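Local coordinates for putative uncharacterized protein (Archaeoglobus fulgidus, PDB 3VU0), which is the C-terminal globular domain of AglB, an archaeal membrane protein of the oligosaccharyltransferase family, and has a mixed alpha/beta fold, at residues N12-N17 against N42-V47; S36-G41 against M109-Y114; T103-I108 against T131-L136. All blocks are in the same frame, centred on the assembly; numbering follows the deposited sequence.

Contact 2 interleaves with both of the others along the chain, while contact 1 closes before contact 3 opens: 36-41 runs directly into 42-47 of contact 1, and 109-114 directly follows 103-108 of contact 3. Contacts 2 and 3 therefore share helix 105-112; their centres lie about 9 Å apart, joined by a salt bridge from D39 to K104 and by W37 packing on I108. The centre of contact 1 is about 20 Å from that of contact 2 and about 22 Å from that of contact 3, on the opposite side of the chain's centre from the latter. Through the loop after strand 33-35, the contacts connect helix 5-17 to helices 105-112 and 132-138.

Contact 1 (N12-N17 against N42-V47); sequences NWMKEN and NWILYV
M14, present as selenomethionine, meets I44 methyl to methyl: its CE comes within 3.7 Å of I44 CG2, with the two side chains roughly perpendicular. The bend at chi3 (-62°) brings CE round to that methyl. The flexible, unbranched chain of methionine, here carrying selenium, fits such a buried spot, while the beta-branched I44 offers CG2 close to its own helix. Next to this pair K15 reaches across fully extended, and its CD passes 3.7 Å from V47 O. At the end of the chain K15 NZ donates a hydrogen bond to a water (2.9 Å), which in turn donates one to V47 O (2.7 Å). Farther out, M14 also touches A48, I44 rests on V52, and V47 packs on L11 of helix 5-17. On the last turn of that helix N17 ND2 donates to W13 O (3.0 Å) while standing above one face of the W13 indole, toward its rim; that ring meets F153 edge-to-face. The contact thus has two kinds of chemistry: buried methyl packing between helices 5-17 and 41-46, and at the exposed border a lysine that reaches a backbone carbonyl through water, where its charge probably polarises the C=O.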
loop_
_atom_site.group_PDB
_atom_site.type_symbol
_atom_site.label_atom_id
_atom_site.label_comp_id
_atom_site.label_asym_id
_atom_site.label_seq_id
_atom_site.Cartn_x
_atom_site.Cartn_y
_atom_site.Cartn_z
ATOM N N ASN A 12 -7.427 -11.200 10.318
ATOM C CA ASN A 12 -7.472 -11.902 11.600
ATOM C C ASN A 12 -6.096 -11.895 12.247
ATOM O O ASN A 12 -5.973 -11.770 13.469
ATOM C CB ASN A 12 -7.935 -13.353 11.423
ATOM C CG ASN A 12 -9.393 -13.457 11.023
ATOM O OD1 ASN A 12 -10.225 -12.647 11.437
ATOM N ND2 ASN A 12 -9.713 -14.469 10.226
ATOM N N TRP A 13 -5.062 -12.034 11.423
ATOM C CA TRP A 13 -3.698 -12.030 11.926
ATOM C C TRP A 13 -3.369 -10.665 12.536
ATOM O O TRP A 13 -2.842 -10.585 13.648
ATOM C CB TRP A 13 -2.706 -12.338 10.796
ATOM C CG TRP A 13 -1.291 -12.541 11.276
ATOM C CD1 TRP A 13 -0.717 -13.720 11.668
ATOM C CD2 TRP A 13 -0.292 -11.528 11.456
ATOM N NE1 TRP A 13 0.580 -13.502 12.080
ATOM C CE2 TRP A 13 0.866 -12.166 11.960
ATOM C CE3 TRP A 13 -0.260 -10.143 11.239
ATOM C CZ2 TRP A 13 2.042 -11.465 12.255
ATOM C CZ3 TRP A 13 0.912 -9.443 11.533
ATOM C CH2 TRP A 13 2.046 -10.109 12.034
HETATM N N MSE A 14 -3.678 -9.581 11.826
HETATM C CA MSE A 14 -3.355 -8.276 12.384
HETATM C C MSE A 14 -4.209 -7.913 13.591
HETATM O O MSE A 14 -3.768 -7.161 14.463
HETATM C CB MSE A 14 -3.382 -7.160 11.317
HETATM C CG MSE A 14 -4.402 -7.255 10.197
HETATM SE SE MSE A 14 -3.842 -6.131 8.670
HETATM C CE MSE A 14 -3.848 -4.415 9.538
ATOM N N LYS A 15 -5.412 -8.475 13.663
ATOM C CA LYS A 15 -6.293 -8.201 14.788
ATOM C C LYS A 15 -5.683 -8.701 16.093
ATOM O O LYS A 15 -5.756 -8.027 17.121
ATOM C CB LYS A 15 -7.656 -8.874 14.592
ATOM C CG LYS A 15 -8.655 -8.531 15.694
ATOM C CD LYS A 15 -9.993 -9.224 15.484
ATOM C CE LYS A 15 -11.016 -8.772 16.518
ATOM N NZ LYS A 15 -12.340 -9.416 16.296
ATOM N N GLU A 16 -5.072 -9.880 16.057
ATOM C CA GLU A 16 -4.491 -10.433 17.273
ATOM C C GLU A 16 -2.986 -10.274 17.437
ATOM O O GLU A 16 -2.450 -10.594 18.497
ATOM C CB GLU A 16 -4.863 -11.912 17.403
ATOM C CG GLU A 16 -4.388 -12.793 16.271
ATOM C CD GLU A 16 -4.864 -14.230 16.425
ATOM O OE1 GLU A 16 -4.528 -14.864 17.450
ATOM O OE2 GLU A 16 -5.577 -14.723 15.522
ATOM N N ASN A 17 -2.304 -9.773 16.411
ATOM C CA ASN A 17 -0.857 -9.605 16.493
ATOM C C ASN A 17 -0.352 -8.166 16.577
ATOM O O ASN A 17 0.654 -7.907 17.231
ATOM C CB ASN A 17 -0.175 -10.334 15.325
ATOM C CG ASN A 17 -0.134 -11.837 15.528
ATOM O OD1 ASN A 17 0.626 -12.341 16.362
ATOM N ND2 ASN A 17 -0.959 -12.563 14.777
ATOM N N ASN A 42 -11.865 0.408 5.491
ATOM C CA ASN A 42 -12.934 -0.071 6.360
ATOM C C ASN A 42 -12.683 -1.468 6.906
ATOM O O ASN A 42 -13.058 -1.769 8.041
ATOM C CB ASN A 42 -14.284 -0.030 5.630
ATOM C CG ASN A 42 -14.772 1.389 5.397
ATOM O OD1 ASN A 42 -14.649 2.241 6.270
ATOM N ND2 ASN A 42 -15.336 1.644 4.222
ATOM N N TRP A 43 -12.053 -2.322 6.106
ATOM C CA TRP A 43 -11.754 -3.678 6.546
ATOM C C TRP A 43 -10.748 -3.647 7.689
ATOM O O TRP A 43 -10.922 -4.309 8.716
ATOM C CB TRP A 43 -11.173 -4.510 5.399
ATOM C CG TRP A 43 -12.188 -5.067 4.448
ATOM C CD1 TRP A 43 -13.542 -5.132 4.629
ATOM C CD2 TRP A 43 -11.919 -5.711 3.196
ATOM N NE1 TRP A 43 -14.131 -5.780 3.570
ATOM C CE2 TRP A 43 -13.157 -6.147 2.676
ATOM C CE3 TRP A 43 -10.749 -5.964 2.463
ATOM C CZ2 TRP A 43 -13.260 -6.825 1.457
ATOM C CZ3 TRP A 43 -10.849 -6.637 1.251
ATOM C CH2 TRP A 43 -12.101 -7.062 0.760
ATOM N N ILE A 44 -9.686 -2.877 7.499
ATOM C CA ILE A 44 -8.644 -2.771 8.501
ATOM C C ILE A 44 -9.170 -2.109 9.769
ATOM O O ILE A 44 -8.899 -2.570 10.882
ATOM C CB ILE A 44 -7.454 -1.976 7.943
ATOM C CG1 ILE A 44 -6.861 -2.733 6.750
ATOM C CG2 ILE A 44 -6.398 -1.766 9.024
ATOM C CD1 ILE A 44 -5.762 -1.982 6.022
ATOM N N LEU A 45 -9.942 -1.042 9.593
ATOM C CA LEU A 45 -10.501 -0.307 10.721
ATOM C C LEU A 45 -11.568 -1.088 11.492
ATOM O O LEU A 45 -11.527 -1.153 12.721
ATOM C CB LEU A 45 -11.109 1.016 10.237
ATOM C CG LEU A 45 -10.863 2.305 11.035
ATOM C CD1 LEU A 45 -12.065 3.217 10.850
ATOM C CD2 LEU A 45 -10.666 2.015 12.516
ATOM N N TYR A 46 -12.512 -1.690 10.777
ATOM C CA TYR A 46 -13.600 -2.414 11.432
ATOM C C TYR A 46 -13.434 -3.912 11.642
ATOM O O TYR A 46 -14.065 -4.480 12.531
ATOM C CB TYR A 46 -14.914 -2.130 10.692
ATOM C CG TYR A 46 -15.253 -0.655 10.693
ATOM C CD1 TYR A 46 -15.480 0.023 11.889
ATOM C CD2 TYR A 46 -15.286 0.076 9.506
ATOM C CE1 TYR A 46 -15.725 1.394 11.906
ATOM C CE2 TYR A 46 -15.531 1.448 9.512
ATOM C CZ TYR A 46 -15.748 2.099 10.714
ATOM O OH TYR A 46 -15.974 3.455 10.726
ATOM N N VAL A 47 -12.601 -4.560 10.837
ATOM C CA VAL A 47 -12.388 -5.992 11.003
ATOM C C VAL A 47 -11.113 -6.260 11.796
ATOM O O VAL A 47 -11.099 -7.101 12.696
ATOM C CB VAL A 47 -12.292 -6.718 9.648
ATOM C CG1 VAL A 47 -12.010 -8.197 9.872
ATOM C CG2 VAL A 47 -13.591 -6.538 8.869
HETATM O O HOH W 1 -13.246 -8.242 13.782
#

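Contact 2 (S36-G41 against M109-Y114); sequences SWWDYG and MQIAGY
I111 and W37 reach toward each other head-on, and the isoleucine meets the indole at its rim. The terminal methyl CD1 of I111 lies near the ring plane, 3.4 Å from W37 CZ2 and 3.2 Å from W37 CH2, the latter shorter than usual for carbon atoms and of doubtful exact value. W37 is put there by chi1 of -169°, which swings CG away from the backbone N and carries the six-membered ring outward to the helix. W38 approaches the same methyl obliquely and more loosely, with NE1 4.4 Å from I111 CD1. The two indoles are turned against each other: W38 CD1 stands 3.4 Å above the centre of one W37 face, while W37 CH2 lies in the plane of the W38 ring, at its edge. On a face of W38, D39 OD1 sits above the ring centre. Residues W37 to G41 spell WWDYG, the signature sequence of this family, which leads from strand 33-35 by a loop into helix 41-46, with G41 at its start. Y40 OH hydrogen-bonds to E93 OE1. Isoleucine suits its place because its CG1-CD1 branch reaches out from the helix to the tryptophans while the side chain also touches F57. Just beyond it helix 105-112 closes in a Schellman motif: G113 takes a positive phi of 107°, easy for glycine, and Y114 N reaches back to M109 O over 3.0 Å.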
loop_
_atom_site.group_PDB
_atom_site.type_symbol
_atom_site.label_atom_id
_atom_site.label_comp_id
_atom_site.label_asym_id
_atom_site.label_seq_id
_atom_site.Cartn_x
_atom_site.Cartn_y
_atom_site.Cartn_z
ATOM N N SER A 36 -2.467 1.846 3.763
ATOM C CA SER A 36 -2.830 0.971 2.652
ATOM C C SER A 36 -3.655 1.811 1.692
ATOM O O SER A 36 -3.832 3.011 1.915
ATOM C CB SER A 36 -3.663 -0.213 3.140
ATOM O OG SER A 36 -3.793 -1.186 2.117
ATOM N N TRP A 37 -4.158 1.195 0.628
ATOM C CA TRP A 37 -4.987 1.925 -0.327
ATOM C C TRP A 37 -6.344 2.143 0.348
ATOM O O TRP A 37 -6.786 1.309 1.137
ATOM C CB TRP A 37 -5.151 1.115 -1.614
ATOM C CG TRP A 37 -5.772 1.891 -2.748
ATOM C CD1 TRP A 37 -6.694 1.425 -3.638
ATOM C CD2 TRP A 37 -5.504 3.250 -3.120
ATOM N NE1 TRP A 37 -7.019 2.407 -4.539
ATOM C CE2 TRP A 37 -6.304 3.537 -4.248
ATOM C CE3 TRP A 37 -4.666 4.252 -2.614
ATOM C CZ2 TRP A 37 -6.291 4.790 -4.881
ATOM C CZ3 TRP A 37 -4.653 5.500 -3.245
ATOM C CH2 TRP A 37 -5.460 5.754 -4.364
ATOM N N TRP A 38 -7.016 3.245 0.031
ATOM C CA TRP A 38 -8.287 3.542 0.682
ATOM C C TRP A 38 -9.392 2.493 0.542
ATOM O O TRP A 38 -10.253 2.391 1.414
ATOM C CB TRP A 38 -8.808 4.919 0.241
ATOM C CG TRP A 38 -9.325 4.968 -1.149
ATOM C CD1 TRP A 38 -8.601 5.140 -2.294
ATOM C CD2 TRP A 38 -10.688 4.821 -1.553
ATOM N NE1 TRP A 38 -9.432 5.108 -3.389
ATOM C CE2 TRP A 38 -10.720 4.912 -2.961
ATOM C CE3 TRP A 38 -11.889 4.620 -0.859
ATOM C CZ2 TRP A 38 -11.908 4.808 -3.693
ATOM C CZ3 TRP A 38 -13.076 4.517 -1.590
ATOM C CH2 TRP A 38 -13.071 4.611 -2.993
ATOM N N ASP A 39 -9.369 1.705 -0.529
ATOM C CA ASP A 39 -10.386 0.673 -0.722
ATOM C C ASP A 39 -10.481 -0.312 0.447
ATOM O O ASP A 39 -11.555 -0.845 0.733
ATOM C CB ASP A 39 -10.107 -0.156 -1.986
ATOM C CG ASP A 39 -10.255 0.638 -3.267
ATOM O OD1 ASP A 39 -10.934 1.686 -3.257
ATOM O OD2 ASP A 39 -9.705 0.189 -4.291
ATOM N N TYR A 40 -9.356 -0.561 1.109
ATOM C CA TYR A 40 -9.308 -1.530 2.203
ATOM C C TYR A 40 -9.424 -0.933 3.601
ATOM O O TYR A 40 -9.434 -1.669 4.598
ATOM C CB TYR A 40 -7.997 -2.318 2.114
ATOM C CG TYR A 40 -7.573 -2.633 0.696
ATOM C CD1 TYR A 40 -8.371 -3.420 -0.137
ATOM C CD2 TYR A 40 -6.372 -2.144 0.188
ATOM C CE1 TYR A 40 -7.978 -3.715 -1.448
ATOM C CE2 TYR A 40 -5.968 -2.428 -1.117
ATOM C CZ TYR A 40 -6.775 -3.215 -1.928
ATOM O OH TYR A 40 -6.368 -3.503 -3.212
ATOM N N GLY A 41 -9.508 0.391 3.673
ATOM C CA GLY A 41 -9.590 1.070 4.954
ATOM C C GLY A 41 -10.619 0.541 5.938
ATOM O O GLY A 41 -10.287 0.260 7.093
HETATM N N MSE A 109 -2.047 6.436 -9.414
HETATM C CA MSE A 109 -1.284 7.460 -10.118
HETATM C C MSE A 109 -2.122 8.717 -10.321
HETATM O O MSE A 109 -1.654 9.829 -10.084
HETATM C CB MSE A 109 -0.818 6.950 -11.482
HETATM C CG MSE A 109 0.318 5.961 -11.423
HETATM SE SE MSE A 109 0.999 5.607 -13.189
HETATM C CE MSE A 109 1.881 7.301 -13.514
ATOM N N GLN A 110 -3.361 8.543 -10.768
ATOM C CA GLN A 110 -4.233 9.690 -11.006
ATOM C C GLN A 110 -4.415 10.528 -9.743
ATOM O O GLN A 110 -4.348 11.755 -9.790
ATOM C CB GLN A 110 -5.592 9.224 -11.523
ATOM C CG GLN A 110 -5.499 8.424 -12.804
ATOM C CD GLN A 110 -6.828 7.837 -13.226
ATOM O OE1 GLN A 110 -7.523 7.214 -12.425
ATOM N NE2 GLN A 110 -7.183 8.022 -14.490
ATOM N N ILE A 111 -4.632 9.866 -8.613
ATOM C CA ILE A 111 -4.825 10.574 -7.355
ATOM C C ILE A 111 -3.523 11.218 -6.889
ATOM O O ILE A 111 -3.534 12.205 -6.151
ATOM C CB ILE A 111 -5.378 9.620 -6.278
ATOM C CG1 ILE A 111 -6.716 9.054 -6.758
ATOM C CG2 ILE A 111 -5.578 10.358 -4.965
ATOM C CD1 ILE A 111 -7.252 7.931 -5.916
ATOM N N ALA A 112 -2.399 10.668 -7.336
ATOM C CA ALA A 112 -1.098 11.218 -6.981
ATOM C C ALA A 112 -0.781 12.435 -7.848
ATOM O O ALA A 112 0.206 13.133 -7.611
ATOM C CB ALA A 112 -0.014 10.161 -7.146
ATOM N N GLY A 113 -1.605 12.677 -8.863
ATOM C CA GLY A 113 -1.394 13.829 -9.723
ATOM C C GLY A 113 -0.875 13.556 -11.124
ATOM O O GLY A 113 -0.566 14.493 -11.865
ATOM N N TYR A 114 -0.773 12.283 -11.494
ATOM C CA TYR A 114 -0.287 11.915 -12.821
ATOM C C TYR A 114 -1.439 11.688 -13.793
ATOM O O TYR A 114 -2.579 11.469 -13.379
ATOM C CB TYR A 114 0.563 10.641 -12.733
ATOM C CG TYR A 114 1.825 10.800 -11.916
ATOM C CD1 TYR A 114 2.955 11.411 -12.457
ATOM C CD2 TYR A 114 1.886 10.352 -10.596
ATOM C CE1 TYR A 114 4.122 11.571 -11.702
ATOM C CE2 TYR A 114 3.044 10.510 -9.833
ATOM C CZ TYR A 114 4.157 11.119 -10.392
ATOM O OH TYR A 114 5.306 11.272 -9.646
#

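Contact 3 (T103-I108 against T131-L136)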
loop_
_atom_site.group_PDB
_atom_site.type_symbol
_atom_site.label_atom_id
_atom_site.label_comp_id
_atom_site.label_asym_id
_atom_site.label_seq_id
_atom_site.Cartn_x
_atom_site.Cartn_y
_atom_site.Cartn_z
ATOM N N THR A 103 -4.948 -2.614 -13.576
ATOM C CA THR A 103 -4.287 -2.504 -12.283
ATOM C C THR A 103 -4.812 -1.289 -11.540
ATOM O O THR A 103 -5.181 -0.289 -12.157
ATOM C CB THR A 103 -2.761 -2.350 -12.436
ATOM O OG1 THR A 103 -2.181 -2.055 -11.158
ATOM C CG2 THR A 103 -2.428 -1.219 -13.405
ATOM N N LYS A 104 -4.855 -1.370 -10.216
ATOM C CA LYS A 104 -5.319 -0.235 -9.444
ATOM C C LYS A 104 -4.213 0.810 -9.327
ATOM O O LYS A 104 -4.398 1.856 -8.711
ATOM C CB LYS A 104 -5.804 -0.684 -8.062
ATOM C CG LYS A 104 -7.113 -1.464 -8.128
ATOM C CD LYS A 104 -7.639 -1.823 -6.751
ATOM C CE LYS A 104 -9.041 -2.418 -6.833
ATOM N NZ LYS A 104 -9.614 -2.617 -5.470
ATOM N N PHE A 105 -3.060 0.528 -9.931
ATOM C CA PHE A 105 -1.956 1.481 -9.898
ATOM C C PHE A 105 -2.346 2.728 -10.702
ATOM O O PHE A 105 -1.842 3.824 -10.454
ATOM C CB PHE A 105 -0.685 0.854 -10.486
ATOM C CG PHE A 105 0.539 1.719 -10.345
ATOM C CD1 PHE A 105 1.199 2.202 -11.473
ATOM C CD2 PHE A 105 1.033 2.047 -9.087
ATOM C CE1 PHE A 105 2.338 3.001 -11.349
ATOM C CE2 PHE A 105 2.172 2.846 -8.947
ATOM C CZ PHE A 105 2.826 3.324 -10.082
ATOM N N ILE A 106 -3.254 2.557 -11.661
ATOM C CA ILE A 106 -3.701 3.671 -12.494
ATOM C C ILE A 106 -4.422 4.719 -11.640
ATOM O O ILE A 106 -4.038 5.885 -11.636
ATOM C CB ILE A 106 -4.613 3.177 -13.650
ATOM C CG1 ILE A 106 -3.819 2.243 -14.572
ATOM C CG2 ILE A 106 -5.140 4.362 -14.462
ATOM C CD1 ILE A 106 -2.587 2.882 -15.191
ATOM N N PRO A 107 -5.477 4.322 -10.906
ATOM C CA PRO A 107 -6.146 5.336 -10.086
ATOM C C PRO A 107 -5.204 5.890 -9.015
ATOM O O PRO A 107 -5.315 7.054 -8.618
ATOM C CB PRO A 107 -7.347 4.584 -9.500
ATOM C CG PRO A 107 -6.924 3.145 -9.533
ATOM C CD PRO A 107 -6.200 3.040 -10.858
ATOM N N ILE A 108 -4.273 5.059 -8.552
ATOM C CA ILE A 108 -3.306 5.511 -7.552
ATOM C C ILE A 108 -2.491 6.644 -8.180
ATOM O O ILE A 108 -2.270 7.682 -7.564
ATOM C CB ILE A 108 -2.352 4.369 -7.124
ATOM C CG1 ILE A 108 -3.119 3.342 -6.283
ATOM C CG2 ILE A 108 -1.176 4.927 -6.335
ATOM C CD1 ILE A 108 -2.245 2.204 -5.753
ATOM N N THR A 131 8.899 2.666 -7.901
ATOM C CA THR A 131 8.108 3.084 -6.750
ATOM C C THR A 131 8.200 2.229 -5.490
ATOM O O THR A 131 8.671 1.092 -5.508
ATOM C CB THR A 131 6.613 3.186 -7.108
ATOM O OG1 THR A 131 6.076 1.867 -7.272
ATOM C CG2 THR A 131 6.420 3.979 -8.397
HETATM N N MSE A 132 7.723 2.810 -4.392
HETATM C CA MSE A 132 7.691 2.141 -3.101
HETATM C C MSE A 132 6.815 0.894 -3.187
HETATM O O MSE A 132 7.127 -0.131 -2.590
HETATM C CB MSE A 132 7.123 3.085 -2.037
HETATM C CG MSE A 132 8.090 4.164 -1.585
HETATM SE SE MSE A 132 9.631 3.376 -0.733
HETATM C CE MSE A 132 8.728 2.466 0.715
ATOM N N LEU A 133 5.711 0.997 -3.919
ATOM C CA LEU A 133 4.795 -0.129 -4.079
ATOM C C LEU A 133 5.535 -1.324 -4.663
ATOM O O LEU A 133 5.338 -2.457 -4.237
ATOM C CB LEU A 133 3.630 0.259 -4.990
ATOM C CG LEU A 133 2.607 -0.847 -5.273
ATOM C CD1 LEU A 133 2.106 -1.452 -3.970
ATOM C CD2 LEU A 133 1.446 -0.269 -6.077
ATOM N N TYR A 134 6.392 -1.063 -5.643
ATOM C CA TYR A 134 7.181 -2.118 -6.266
ATOM C C TYR A 134 8.214 -2.682 -5.287
ATOM O O TYR A 134 8.319 -3.891 -5.110
ATOM C CB TYR A 134 7.916 -1.572 -7.495
ATOM C CG TYR A 134 8.892 -2.560 -8.088
ATOM C CD1 TYR A 134 8.466 -3.529 -8.993
ATOM C CD2 TYR A 134 10.239 -2.542 -7.725
ATOM C CE1 TYR A 134 9.357 -4.458 -9.527
ATOM C CE2 TYR A 134 11.137 -3.468 -8.252
ATOM C CZ TYR A 134 10.688 -4.421 -9.151
ATOM O OH TYR A 134 11.571 -5.331 -9.681
ATOM N N LYS A 135 8.979 -1.798 -4.655
ATOM C CA LYS A 135 10.014 -2.226 -3.723
ATOM C C LYS A 135 9.445 -2.978 -2.527
ATOM O O LYS A 135 10.133 -3.807 -1.925
ATOM C CB LYS A 135 10.833 -1.019 -3.261
ATOM C CG LYS A 135 11.490 -0.286 -4.420
ATOM C CD LYS A 135 12.147 1.006 -3.982
ATOM C CE LYS A 135 12.636 1.797 -5.186
ATOM N NZ LYS A 135 13.334 3.042 -4.771
ATOM N N LEU A 136 8.188 -2.694 -2.188
ATOM C CA LEU A 136 7.528 -3.376 -1.082
ATOM C C LEU A 136 6.922 -4.705 -1.522
ATOM O O LEU A 136 7.432 -5.777 -1.195
ATOM C CB LEU A 136 6.406 -2.506 -0.478
ATOM C CG LEU A 136 6.815 -1.279 0.344
ATOM C CD1 LEU A 136 5.585 -0.433 0.644
ATOM C CD2 LEU A 136 7.480 -1.724 1.636
#
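F105 and L133 lie alongside each other, pointing opposite ways, between two capped helices, 105-112 and 132-138, which pack together in the alpha/beta fold. From CB, which points toward the other helix, the F105 side chain runs with CG anti to the backbone N (chi1 -173°), and this turns the ring across the gap. On one flank CD2 comes 3.8 Å from L133 CD2. At the far end CZ touches T131 CG2 at 4.0 Å, both methyls meeting the ring obliquely. The phenyl also packs on T69 and meets F128 edge-to-face, so a flat, wide residue fills a place shared by several neighbours. L133 suits the middle of the interface, since its CD2 also approaches I108 CD1 at 4.5 Å while the side chain rests on T90 of strand 85-91. Both helix starts use threonine, whose hydroxyl can take up a backbone N-H and whose methyl can pack. T103 OG1 accepts from F105 N over 3.0 Å, holding the turn that leads into the helix. T131, the N-cap residue, presents CG2 to the ring, while its OG1 hydrogen-bonds to F128 O and accepts a weak bond from Y134 N at 3.4 Å.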